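Local structure of BAT-2 beta-lactamase (Bacillus atrophaeus, 6W5G) at residues His146-Gly151 / Glu185-Asp190; Pro81-Gly86 / Trp127-Met132; Glu70-Gln75 / Ile170-Glu175; Glu180-Glu185 / Thr196-Met201. The protein hydrolyses beta-lactam antibiotics as a class D beta-lactamase, an activity that probably protects the Gram-positive bacterium that makes it. All coordinates share one frame; numbering follows the deposited sequence.

Contact 1: His146-Gly151 / Glu185-Asp190; sequences HRISYG and EDLPFD
Phe189 N makes a weak 3.0 Å bond to Leu187 O, closing an inverse gamma turn centred on Pro188, and this turn presents Pro188 to Arg147 and Ile148. No hydrogen bond crosses between the two segments, and packing carries the contact. Arg147 has its CG anti to the backbone N (chi1 -164°) and an extended chain, which slides past the proline in the opposite direction. Pro188 CB then lies over one face of the guanidinium, 3.7 Å from Arg147 NH2, a place well suited to an apolar ring because the N-H groups point outward in the plane. Both chains turn at the ends of helices: Ser149 after helix 138-147 and Glu185 after helix 172-184 each take positive phi in a Schellman motif. Next along the chain from Arg147, the CG2 methyl of Ile148 packs on the same loop. The side chains of Ile148 and Pro188 cross at about a right angle, Ile148 CG2 touching Pro188 CD at 3.9 Å. The same methyl approaches Phe189 CE2 obliquely at 4.1 Å. The Phe189 ring is buried, stacked on Trp144 and packed against Leu84 and Ile85 of helix 81-88.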
# COMPACT_ATOMS: atom_id res chain seq x y z
N HIS A 146 -10.81 12.93 -4.35
CA HIS A 146 -11.50 13.86 -3.46
C HIS A 146 -12.53 13.12 -2.62
O HIS A 146 -12.67 13.40 -1.42
CB HIS A 146 -12.18 14.96 -4.28
CG HIS A 146 -12.78 16.04 -3.44
ND1 HIS A 146 -12.02 16.84 -2.61
CD2 HIS A 146 -14.06 16.46 -3.28
CE1 HIS A 146 -12.81 17.70 -1.99
NE2 HIS A 146 -14.05 17.49 -2.38
N ARG A 147 -13.25 12.19 -3.23
CA ARG A 147 -14.29 11.47 -2.51
C ARG A 147 -13.71 10.66 -1.35
O ARG A 147 -14.33 10.57 -0.28
CB ARG A 147 -15.04 10.57 -3.47
CG ARG A 147 -16.33 10.09 -2.94
CD ARG A 147 -17.16 9.54 -4.07
NE ARG A 147 -18.36 8.91 -3.56
CZ ARG A 147 -19.10 8.09 -4.28
NH1 ARG A 147 -18.76 7.83 -5.53
NH2 ARG A 147 -20.18 7.54 -3.75
N ILE A 148 -12.52 10.09 -1.53
CA ILE A 148 -11.88 9.32 -0.48
C ILE A 148 -10.86 10.12 0.31
O ILE A 148 -10.21 9.56 1.21
CB ILE A 148 -11.29 7.99 -0.99
CG1 ILE A 148 -10.10 8.24 -1.92
CG2 ILE A 148 -12.37 7.17 -1.71
CD1 ILE A 148 -9.25 6.98 -2.19
N SER A 149 -10.70 11.41 0.03
CA SER A 149 -9.80 12.30 0.76
C SER A 149 -8.39 11.71 0.87
O SER A 149 -7.86 11.50 1.97
CB SER A 149 -10.36 12.64 2.14
OG SER A 149 -11.64 13.26 2.04
N TYR A 150 -7.78 11.44 -0.28
CA TYR A 150 -6.48 10.77 -0.33
C TYR A 150 -5.36 11.81 -0.36
O TYR A 150 -5.01 12.34 -1.42
CB TYR A 150 -6.41 9.84 -1.54
CG TYR A 150 -5.23 8.88 -1.51
CD1 TYR A 150 -4.00 9.24 -2.08
CD2 TYR A 150 -5.35 7.62 -0.93
CE1 TYR A 150 -2.93 8.36 -2.06
CE2 TYR A 150 -4.28 6.74 -0.92
CZ TYR A 150 -3.07 7.11 -1.48
OH TYR A 150 -1.99 6.24 -1.47
N GLY A 151 -4.78 12.08 0.80
CA GLY A 151 -3.65 12.98 0.87
C GLY A 151 -3.98 14.36 0.36
O GLY A 151 -5.09 14.89 0.58
N GLU A 185 -14.09 -1.55 5.19
CA GLU A 185 -15.01 -1.30 4.08
C GLU A 185 -15.88 -0.07 4.33
O GLU A 185 -17.05 0.00 3.93
CB GLU A 185 -15.80 -2.55 3.68
CG GLU A 185 -14.81 -3.66 3.42
CD GLU A 185 -15.38 -4.88 2.76
OE1 GLU A 185 -16.59 -4.92 2.45
OE2 GLU A 185 -14.59 -5.81 2.55
N ASP A 186 -15.28 0.91 5.00
CA ASP A 186 -15.82 2.26 5.15
C ASP A 186 -15.26 3.16 4.06
O ASP A 186 -14.62 4.18 4.32
CB ASP A 186 -15.47 2.81 6.53
CG ASP A 186 -16.16 2.07 7.66
OD1 ASP A 186 -17.29 1.58 7.46
OD2 ASP A 186 -15.57 2.00 8.76
N LEU A 187 -15.48 2.75 2.82
CA LEU A 187 -15.13 3.52 1.63
C LEU A 187 -16.30 3.42 0.67
O LEU A 187 -17.07 2.46 0.72
CB LEU A 187 -13.89 2.94 0.94
CG LEU A 187 -12.55 3.12 1.65
CD1 LEU A 187 -11.47 2.34 0.93
CD2 LEU A 187 -12.17 4.59 1.80
N PRO A 188 -16.45 4.39 -0.23
CA PRO A 188 -17.59 4.36 -1.16
C PRO A 188 -17.38 3.50 -2.40
O PRO A 188 -17.71 3.92 -3.51
CB PRO A 188 -17.77 5.84 -1.54
CG PRO A 188 -16.41 6.43 -1.39
CD PRO A 188 -15.66 5.63 -0.35
N PHE A 189 -16.85 2.30 -2.23
CA PHE A 189 -16.73 1.33 -3.31
C PHE A 189 -17.67 0.16 -3.05
O PHE A 189 -18.07 -0.09 -1.92
CB PHE A 189 -15.29 0.80 -3.40
CG PHE A 189 -14.27 1.86 -3.73
CD1 PHE A 189 -14.19 2.38 -5.01
CD2 PHE A 189 -13.40 2.32 -2.76
CE1 PHE A 189 -13.25 3.36 -5.32
CE2 PHE A 189 -12.46 3.30 -3.05
CZ PHE A 189 -12.40 3.83 -4.34
N ASP A 190 -18.02 -0.55 -4.13
CA ASP A 190 -18.75 -1.80 -3.98
C ASP A 190 -17.96 -2.74 -3.09
O ASP A 190 -16.73 -2.86 -3.21
CB ASP A 190 -18.95 -2.47 -5.35
CG ASP A 190 -19.82 -1.67 -6.30
OD1 ASP A 190 -20.58 -0.80 -5.85
OD2 ASP A 190 -19.75 -1.95 -7.53

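Contact 2: Pro81-Gly86 / Trp127-Met132; sequences PNALIG and WYYQAM
Met132 points its CG anti to the backbone N (chi1 -177°) and bends only at chi3 (68°), which carries its methyl back against Asn82 on the facing helix. This is a helix-helix packing in the all-helical part of the class D fold: the short segments of helices 81-88 and 126-136 run 10.7 Å apart at an angle of 41°. Helix 81-88 begins just after the carboxylated Lys79; the residues that touch here are all buried. The unbranched, flexible methionine suits packing between the helices, its CE 3.3 Å from Asn82 O and 3.6 Å from Asn82 CG. Tyr129 slides past Asn82 in the opposite direction, its ring plane and the amide plane 59° apart. Asn82 CB and ND2 lie at the ring edge, with ND2 3.7 Å from Tyr129 CD2; ND2 also comes to 3.6 Å from Tyr129 O without bonding to it. Further along the same edge, Ala83 CB rests 4.1 Å from Tyr129 CE2, a small methyl that lets the ring come in close. The phenol oxygen has its polar partner elsewhere, hydrogen-bonding to Leu117 O. Gly86, having no side chain, lets the sulfur approach the helix backbone: Met132 SD sits 3.9 Å from Gly86 CA.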
# COMPACT_ATOMS: atom_id res chain seq x y z
N PRO A 81 -5.46 2.28 -4.00
CA PRO A 81 -6.61 3.10 -4.45
C PRO A 81 -6.79 3.08 -5.95
O PRO A 81 -7.93 3.12 -6.43
CB PRO A 81 -6.28 4.51 -3.92
CG PRO A 81 -4.81 4.51 -3.72
CD PRO A 81 -4.46 3.11 -3.29
N ASN A 82 -5.69 3.01 -6.72
CA ASN A 82 -5.81 2.96 -8.17
C ASN A 82 -6.61 1.74 -8.61
O ASN A 82 -7.50 1.85 -9.46
CB ASN A 82 -4.41 2.97 -8.80
CG ASN A 82 -4.36 3.60 -10.18
OD1 ASN A 82 -5.37 4.09 -10.71
ND2 ASN A 82 -3.18 3.60 -10.78
N ALA A 83 -6.33 0.58 -8.02
CA ALA A 83 -7.07 -0.63 -8.36
C ALA A 83 -8.54 -0.51 -7.99
O ALA A 83 -9.42 -0.93 -8.75
CB ALA A 83 -6.44 -1.85 -7.69
N LEU A 84 -8.84 0.05 -6.81
CA LEU A 84 -10.23 0.23 -6.41
C LEU A 84 -10.98 1.10 -7.41
O LEU A 84 -12.08 0.75 -7.86
CB LEU A 84 -10.30 0.86 -5.02
CG LEU A 84 -9.83 0.02 -3.83
CD1 LEU A 84 -9.62 0.91 -2.61
CD2 LEU A 84 -10.82 -1.08 -3.53
N ILE A 85 -10.38 2.23 -7.78
CA ILE A 85 -11.01 3.16 -8.71
C ILE A 85 -11.15 2.52 -10.09
O ILE A 85 -12.21 2.60 -10.72
CB ILE A 85 -10.21 4.47 -8.77
CG1 ILE A 85 -10.25 5.19 -7.41
CG2 ILE A 85 -10.74 5.38 -9.88
CD1 ILE A 85 -9.16 6.24 -7.25
N GLY A 86 -10.08 1.87 -10.56
CA GLY A 86 -10.13 1.27 -11.89
C GLY A 86 -11.18 0.18 -12.01
O GLY A 86 -11.87 0.08 -13.03
N TRP A 127 3.90 0.05 -15.45
CA TRP A 127 3.32 0.31 -16.76
C TRP A 127 1.87 -0.13 -16.85
O TRP A 127 1.08 0.49 -17.57
CB TRP A 127 4.15 -0.28 -17.91
CG TRP A 127 4.24 -1.80 -18.02
CD1 TRP A 127 5.32 -2.57 -17.69
CD2 TRP A 127 3.24 -2.71 -18.53
NE1 TRP A 127 5.06 -3.90 -17.95
CE2 TRP A 127 3.79 -4.01 -18.46
CE3 TRP A 127 1.94 -2.55 -19.04
CZ2 TRP A 127 3.09 -5.14 -18.89
CZ3 TRP A 127 1.24 -3.69 -19.44
CH2 TRP A 127 1.83 -4.97 -19.37
N TYR A 128 1.51 -1.21 -16.15
CA TYR A 128 0.12 -1.66 -16.17
C TYR A 128 -0.78 -0.61 -15.55
O TYR A 128 -1.82 -0.24 -16.11
CB TYR A 128 -0.01 -3.00 -15.44
CG TYR A 128 -1.41 -3.57 -15.49
CD1 TYR A 128 -2.45 -3.00 -14.76
CD2 TYR A 128 -1.70 -4.70 -16.27
CE1 TYR A 128 -3.73 -3.48 -14.83
CE2 TYR A 128 -2.98 -5.20 -16.34
CZ TYR A 128 -4.00 -4.59 -15.61
OH TYR A 128 -5.28 -5.06 -15.66
N TYR A 129 -0.38 -0.11 -14.37
CA TYR A 129 -1.21 0.84 -13.65
C TYR A 129 -1.22 2.21 -14.34
O TYR A 129 -2.21 2.95 -14.21
CB TYR A 129 -0.80 0.89 -12.17
CG TYR A 129 -1.42 -0.25 -11.38
CD1 TYR A 129 -1.04 -1.57 -11.61
CD2 TYR A 129 -2.42 -0.01 -10.44
CE1 TYR A 129 -1.62 -2.62 -10.91
CE2 TYR A 129 -3.01 -1.05 -9.73
CZ TYR A 129 -2.60 -2.35 -9.97
OH TYR A 129 -3.20 -3.37 -9.27
N GLN A 130 -0.16 2.55 -15.08
CA GLN A 130 -0.18 3.76 -15.89
C GLN A 130 -1.20 3.65 -17.02
O GLN A 130 -1.95 4.60 -17.28
CB GLN A 130 1.21 4.04 -16.48
CG GLN A 130 2.26 4.43 -15.44
CD GLN A 130 3.62 4.65 -16.06
OE1 GLN A 130 4.14 3.78 -16.78
NE2 GLN A 130 4.21 5.81 -15.80
N ALA A 131 -1.25 2.50 -17.69
CA ALA A 131 -2.27 2.30 -18.71
C ALA A 131 -3.67 2.42 -18.12
O ALA A 131 -4.54 3.09 -18.69
CB ALA A 131 -2.07 0.94 -19.39
N MET A 132 -3.90 1.81 -16.95
CA MET A 132 -5.20 1.89 -16.31
C MET A 132 -5.53 3.33 -15.91
O MET A 132 -6.67 3.79 -16.10
CB MET A 132 -5.24 0.99 -15.08
CG MET A 132 -6.59 0.98 -14.41
SD MET A 132 -6.65 -0.14 -13.01
CE MET A 132 -5.55 0.70 -11.86

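Contact 3: Glu70-Gln75 / Ile170-Glu175; sequences ERQTPQ and ISPLEE
Arg71 and Glu174 meet side-on in a paired salt bridge on the open side of this contact. The arginine presents NE to Glu174 OE1 and NH2 to Glu174 OE2, the latter at 2.7 Å, and both carboxylate oxygens use their syn lone pairs. The two planes are nearly coplanar, 28° apart, which lets both N-H groups point at the oxygens. OE1 carries a second load: on its anti side it accepts from Ser171 N at 2.9 Å. Ser171 OG, rotated to lie between its own backbone N and carbonyl carbon (chi1 72°), accepts from Glu174 N at 3.0 Å. This reciprocal pair is a capping box at the start of helix 172-184, and positions the carboxylate for the arginine. Glu70 and Arg71 are exposed, whereas the chain beyond them is packed closely. There Gln72 and Ile170 form a single antiparallel bridge as a hydrogen-bonded pair, Ile170 N donating to Gln72 O at 2.8 Å and Gln72 N to Ile170 O at 2.9 Å. On the buried side Ile170 CG2 touches Pro74 CB at 3.9 Å, two compact apolar groups, while Glu175 OE2 lies 3.7 Å from that Pro74 CB and is hydrogen-bonded to Thr77 OG1. The Gln72 side chain crosses Pro172 at about a right angle; its NE2 donates to Glu70 O and bonds Asn243. The bridge joins the chain leading to helix 81-88 to the residue just ahead of the N-cap of helix 172-184, and the salt bridge reaches its first turn. The helix rests through Pro172 and Glu175 on strands 225-233 and 236-244.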
# COMPACT_ATOMS: atom_id res chain seq x y z
N GLU A 70 4.29 13.46 8.24
CA GLU A 70 4.89 14.14 7.09
C GLU A 70 4.32 13.56 5.79
O GLU A 70 4.49 12.37 5.51
CB GLU A 70 6.40 13.91 7.12
CG GLU A 70 7.21 14.70 6.13
CD GLU A 70 8.70 14.62 6.45
OE1 GLU A 70 9.05 13.94 7.45
OE2 GLU A 70 9.51 15.24 5.72
N ARG A 71 3.68 14.41 4.99
CA ARG A 71 3.17 13.96 3.70
C ARG A 71 4.31 13.66 2.74
O ARG A 71 5.24 14.46 2.59
CB ARG A 71 2.23 15.00 3.09
CG ARG A 71 0.86 14.95 3.71
CD ARG A 71 -0.13 15.78 2.92
NE ARG A 71 -1.49 15.53 3.36
CZ ARG A 71 -2.52 16.34 3.12
NH1 ARG A 71 -2.34 17.48 2.44
NH2 ARG A 71 -3.72 16.01 3.56
N GLN A 72 4.25 12.49 2.09
CA GLN A 72 5.30 12.02 1.20
C GLN A 72 4.67 11.38 -0.03
O GLN A 72 3.48 11.04 -0.03
CB GLN A 72 6.21 11.02 1.91
CG GLN A 72 6.85 11.59 3.19
CD GLN A 72 7.46 10.52 4.05
OE1 GLN A 72 8.37 9.80 3.61
NE2 GLN A 72 6.97 10.39 5.28
N THR A 73 5.46 11.25 -1.08
CA THR A 73 4.91 10.67 -2.30
C THR A 73 4.62 9.18 -2.09
O THR A 73 5.42 8.47 -1.47
CB THR A 73 5.87 10.90 -3.49
OG1 THR A 73 7.15 10.30 -3.23
CG2 THR A 73 6.05 12.40 -3.73
N PRO A 74 3.47 8.68 -2.55
CA PRO A 74 3.05 7.33 -2.16
C PRO A 74 3.73 6.21 -2.92
O PRO A 74 3.71 5.06 -2.44
CB PRO A 74 1.53 7.33 -2.43
CG PRO A 74 1.37 8.34 -3.54
CD PRO A 74 2.39 9.42 -3.24
N GLN A 75 4.32 6.49 -4.08
CA GLN A 75 4.95 5.43 -4.89
C GLN A 75 3.90 4.35 -5.18
O GLN A 75 2.70 4.64 -5.28
CB GLN A 75 6.24 4.94 -4.25
CG GLN A 75 7.17 6.06 -3.82
CD GLN A 75 7.47 7.02 -4.96
OE1 GLN A 75 7.18 8.21 -4.88
NE2 GLN A 75 8.08 6.50 -6.03
N ILE A 170 0.94 12.04 0.68
CA ILE A 170 0.07 11.50 1.72
C ILE A 170 0.97 11.11 2.90
O ILE A 170 2.09 10.64 2.70
CB ILE A 170 -0.78 10.32 1.17
CG1 ILE A 170 -1.77 9.83 2.22
CG2 ILE A 170 0.10 9.15 0.67
CD1 ILE A 170 -2.83 8.87 1.66
N SER A 171 0.49 11.35 4.12
CA SER A 171 1.34 11.02 5.26
C SER A 171 1.20 9.55 5.63
O SER A 171 0.21 8.89 5.27
CB SER A 171 0.98 11.88 6.47
OG SER A 171 -0.25 11.49 7.04
N PRO A 172 2.20 8.99 6.32
CA PRO A 172 2.03 7.63 6.85
C PRO A 172 0.76 7.44 7.67
O PRO A 172 0.10 6.40 7.53
CB PRO A 172 3.32 7.42 7.65
CG PRO A 172 4.34 8.23 6.89
CD PRO A 172 3.59 9.46 6.45
N LEU A 173 0.39 8.42 8.51
CA LEU A 173 -0.85 8.29 9.27
C LEU A 173 -2.07 8.30 8.36
O LEU A 173 -3.03 7.55 8.58
CB LEU A 173 -0.96 9.39 10.33
CG LEU A 173 -0.10 9.16 11.58
CD1 LEU A 173 0.09 10.45 12.37
CD2 LEU A 173 -0.72 8.08 12.46
N GLU A 174 -2.05 9.14 7.32
CA GLU A 174 -3.15 9.14 6.35
C GLU A 174 -3.22 7.83 5.58
O GLU A 174 -4.32 7.35 5.27
CB GLU A 174 -2.99 10.33 5.40
CG GLU A 174 -3.29 11.67 6.05
CD GLU A 174 -2.94 12.87 5.19
OE1 GLU A 174 -1.99 12.82 4.39
OE2 GLU A 174 -3.63 13.90 5.32
N GLU A 175 -2.07 7.23 5.26
CA GLU A 175 -2.08 5.89 4.65
C GLU A 175 -2.69 4.87 5.60
O GLU A 175 -3.48 4.01 5.17
CB GLU A 175 -0.66 5.47 4.24
CG GLU A 175 -0.12 6.22 3.01
CD GLU A 175 0.09 5.33 1.79
OE1 GLU A 175 -0.53 4.24 1.70
OE2 GLU A 175 0.87 5.76 0.90

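Contact 4: Glu180-Glu185 / Thr196-Met201; sequences EHLYKE and TVKRMM. With EDO (1,2-ethanediol), chain G; EDO (1,2-ethanediol), chain D.
Lys198 reaches from helix 191-200 to the carboxyl end of helix 172-184, and its chain shows why a lysine suits the place: a long apolar stem ending in a charge. From CB, which comes near O1 of a bound ethanediol, the chain passes to CG, packed 3.8 Å from Leu182 CG as the two side chains slide past each other in opposite directions. CD lies 3.7 Å from Leu182 O. A bend at chi3 (-80°) then turns CE beside the ethanediol, 3.3 Å from its O1, and aims NZ at the end of the facing helix. There NZ makes a salt bridge to Glu185 OE2 at 2.7 Å, on the anti lone pair of that oxygen. It also donates to Leu182 O at 3.1 Å and weakly to Tyr183 O, and to O2 of the ethanediol at 3.0 Å. Carbonyls of a last helical turn lack the usual i+4 N-H partners; Leu182 O also takes the weak Glu185 N bond of the Schellman motif, and the lysine adds to it. Leu182 CD2 packs on Met201 SD at 4.1 Å. The Tyr183 hydroxyl finds its partner in Ser237 OG. Glu185 has further lysine partners, OE2 with Lys195 and OE1 with Lys191. The ethanediol probably comes from the crystallisation liquor. With one carboxylate and two carbonyl oxygens of a helix terminus around it, Lys198 is probably kept protonated, its positive charge in turn favouring the helix end and the ionised Glu185.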
# COMPACT_ATOMS: atom_id res chain seq x y z
N GLU A 180 -7.08 1.35 6.92
CA GLU A 180 -8.08 0.96 7.91
C GLU A 180 -9.49 1.07 7.34
O GLU A 180 -10.35 0.21 7.60
CB GLU A 180 -7.95 1.81 9.18
CG GLU A 180 -8.95 1.41 10.26
CD GLU A 180 -8.77 2.17 11.55
OE1 GLU A 180 -7.88 3.05 11.61
OE2 GLU A 180 -9.53 1.90 12.50
N HIS A 181 -9.75 2.11 6.55
CA HIS A 181 -11.06 2.25 5.90
C HIS A 181 -11.30 1.14 4.89
O HIS A 181 -12.42 0.65 4.77
CB HIS A 181 -11.17 3.63 5.25
CG HIS A 181 -11.18 4.76 6.23
ND1 HIS A 181 -10.76 6.03 5.90
CD2 HIS A 181 -11.53 4.80 7.54
CE1 HIS A 181 -10.88 6.81 6.96
NE2 HIS A 181 -11.35 6.09 7.96
N LEU A 182 -10.25 0.74 4.17
CA LEU A 182 -10.39 -0.39 3.25
C LEU A 182 -10.66 -1.68 4.00
O LEU A 182 -11.54 -2.47 3.60
CB LEU A 182 -9.13 -0.51 2.39
CG LEU A 182 -9.09 -1.72 1.46
CD1 LEU A 182 -10.30 -1.75 0.53
CD2 LEU A 182 -7.77 -1.75 0.67
N TYR A 183 -9.93 -1.91 5.09
CA TYR A 183 -10.15 -3.11 5.90
C TYR A 183 -11.59 -3.17 6.40
O TYR A 183 -12.25 -4.21 6.30
CB TYR A 183 -9.18 -3.13 7.09
CG TYR A 183 -9.43 -4.29 8.02
CD1 TYR A 183 -8.85 -5.53 7.77
CD2 TYR A 183 -10.27 -4.17 9.11
CE1 TYR A 183 -9.10 -6.61 8.61
CE2 TYR A 183 -10.52 -5.23 9.95
CZ TYR A 183 -9.93 -6.44 9.69
OH TYR A 183 -10.17 -7.52 10.53
N LYS A 184 -12.09 -2.07 6.97
CA LYS A 184 -13.44 -2.00 7.50
C LYS A 184 -14.50 -1.80 6.43
O LYS A 184 -15.70 -1.87 6.75
CB LYS A 184 -13.54 -0.87 8.53
CG LYS A 184 -12.61 -1.08 9.70
CD LYS A 184 -12.75 0.01 10.75
CE LYS A 184 -11.93 -0.33 11.98
NZ LYS A 184 -11.85 0.82 12.92
N GLU A 185 -14.09 -1.55 5.19
CA GLU A 185 -15.01 -1.30 4.08
C GLU A 185 -15.88 -0.07 4.33
O GLU A 185 -17.05 0.00 3.93
CB GLU A 185 -15.80 -2.55 3.68
CG GLU A 185 -14.81 -3.66 3.42
CD GLU A 185 -15.38 -4.88 2.76
OE1 GLU A 185 -16.59 -4.92 2.45
OE2 GLU A 185 -14.59 -5.81 2.55
N THR A 196 -11.93 -7.91 -3.54
CA THR A 196 -10.99 -8.29 -4.59
C THR A 196 -9.64 -7.63 -4.40
O THR A 196 -8.59 -8.28 -4.50
CB THR A 196 -11.57 -7.92 -5.96
OG1 THR A 196 -12.75 -8.70 -6.21
CG2 THR A 196 -10.55 -8.18 -7.08
N VAL A 197 -9.63 -6.32 -4.13
CA VAL A 197 -8.37 -5.61 -3.98
C VAL A 197 -7.63 -6.08 -2.73
O VAL A 197 -6.41 -6.25 -2.75
CB VAL A 197 -8.59 -4.08 -4.00
CG1 VAL A 197 -7.28 -3.35 -3.65
CG2 VAL A 197 -9.09 -3.65 -5.39
N LYS A 198 -8.36 -6.30 -1.64
CA LYS A 198 -7.70 -6.86 -0.46
C LYS A 198 -7.07 -8.22 -0.77
O LYS A 198 -5.93 -8.48 -0.38
CB LYS A 198 -8.65 -6.89 0.74
CG LYS A 198 -8.87 -5.49 1.33
CD LYS A 198 -9.72 -5.49 2.59
CE LYS A 198 -11.21 -5.58 2.26
NZ LYS A 198 -12.04 -5.56 3.50
N ARG A 199 -7.78 -9.08 -1.50
CA ARG A 199 -7.21 -10.37 -1.87
C ARG A 199 -5.95 -10.20 -2.72
O ARG A 199 -4.98 -10.95 -2.57
CB ARG A 199 -8.26 -11.20 -2.63
CG ARG A 199 -8.06 -12.68 -2.58
CD ARG A 199 -9.40 -13.36 -2.91
NE ARG A 199 -9.91 -12.95 -4.22
CZ ARG A 199 -11.10 -12.39 -4.43
NH1 ARG A 199 -11.91 -12.16 -3.40
NH2 ARG A 199 -11.48 -12.06 -5.66
N MET A 200 -5.96 -9.20 -3.62
CA MET A 200 -4.78 -8.93 -4.44
C MET A 200 -3.58 -8.51 -3.60
O MET A 200 -2.44 -8.64 -4.07
CB MET A 200 -5.07 -7.82 -5.45
CG MET A 200 -5.90 -8.26 -6.64
SD MET A 200 -6.62 -6.87 -7.53
CE MET A 200 -5.32 -5.65 -7.52
N MET A 201 -3.81 -8.02 -2.38
CA MET A 201 -2.73 -7.57 -1.51
C MET A 201 -2.11 -8.70 -0.70
O MET A 201 -1.15 -8.46 0.03
CB MET A 201 -3.24 -6.51 -0.53
CG MET A 201 -3.68 -5.22 -1.20
SD MET A 201 -4.50 -4.09 -0.06
CE MET A 201 -3.15 -3.69 1.04
C1 EDO G . -10.30 -9.46 4.19
O1 EDO G . -10.95 -8.81 3.09
C2 EDO G . -11.01 -9.08 5.48
O2 EDO G . -11.30 -7.67 5.43
C1 EDO D . -14.81 -13.44 -6.34
O1 EDO D . -14.43 -12.13 -5.93
C2 EDO D . -15.87 -13.33 -7.43
O2 EDO D . -15.43 -12.40 -8.42

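How the contacts relate
Going from the N terminus, segment 70-75 opens contact 3, whose partner 170-175 lies 95 residues on. Within that span contact 2 opens and closes, pairing helix 81-88 with helix 126-136. The chain next passes 146-151, which opens contact 1 before contact 3 has closed, so these two cross. Helix 172-184 then links contact 3, at its start, with contact 4, at its end; the two are in series. Contact 4 opens before contact 1 closes and ends after it, so they also cross, sharing Glu185. Contacts 1 and 4 both pack against helix 81-88 of contact 2, while contact 3 brings the helical part to the central antiparallel sheet.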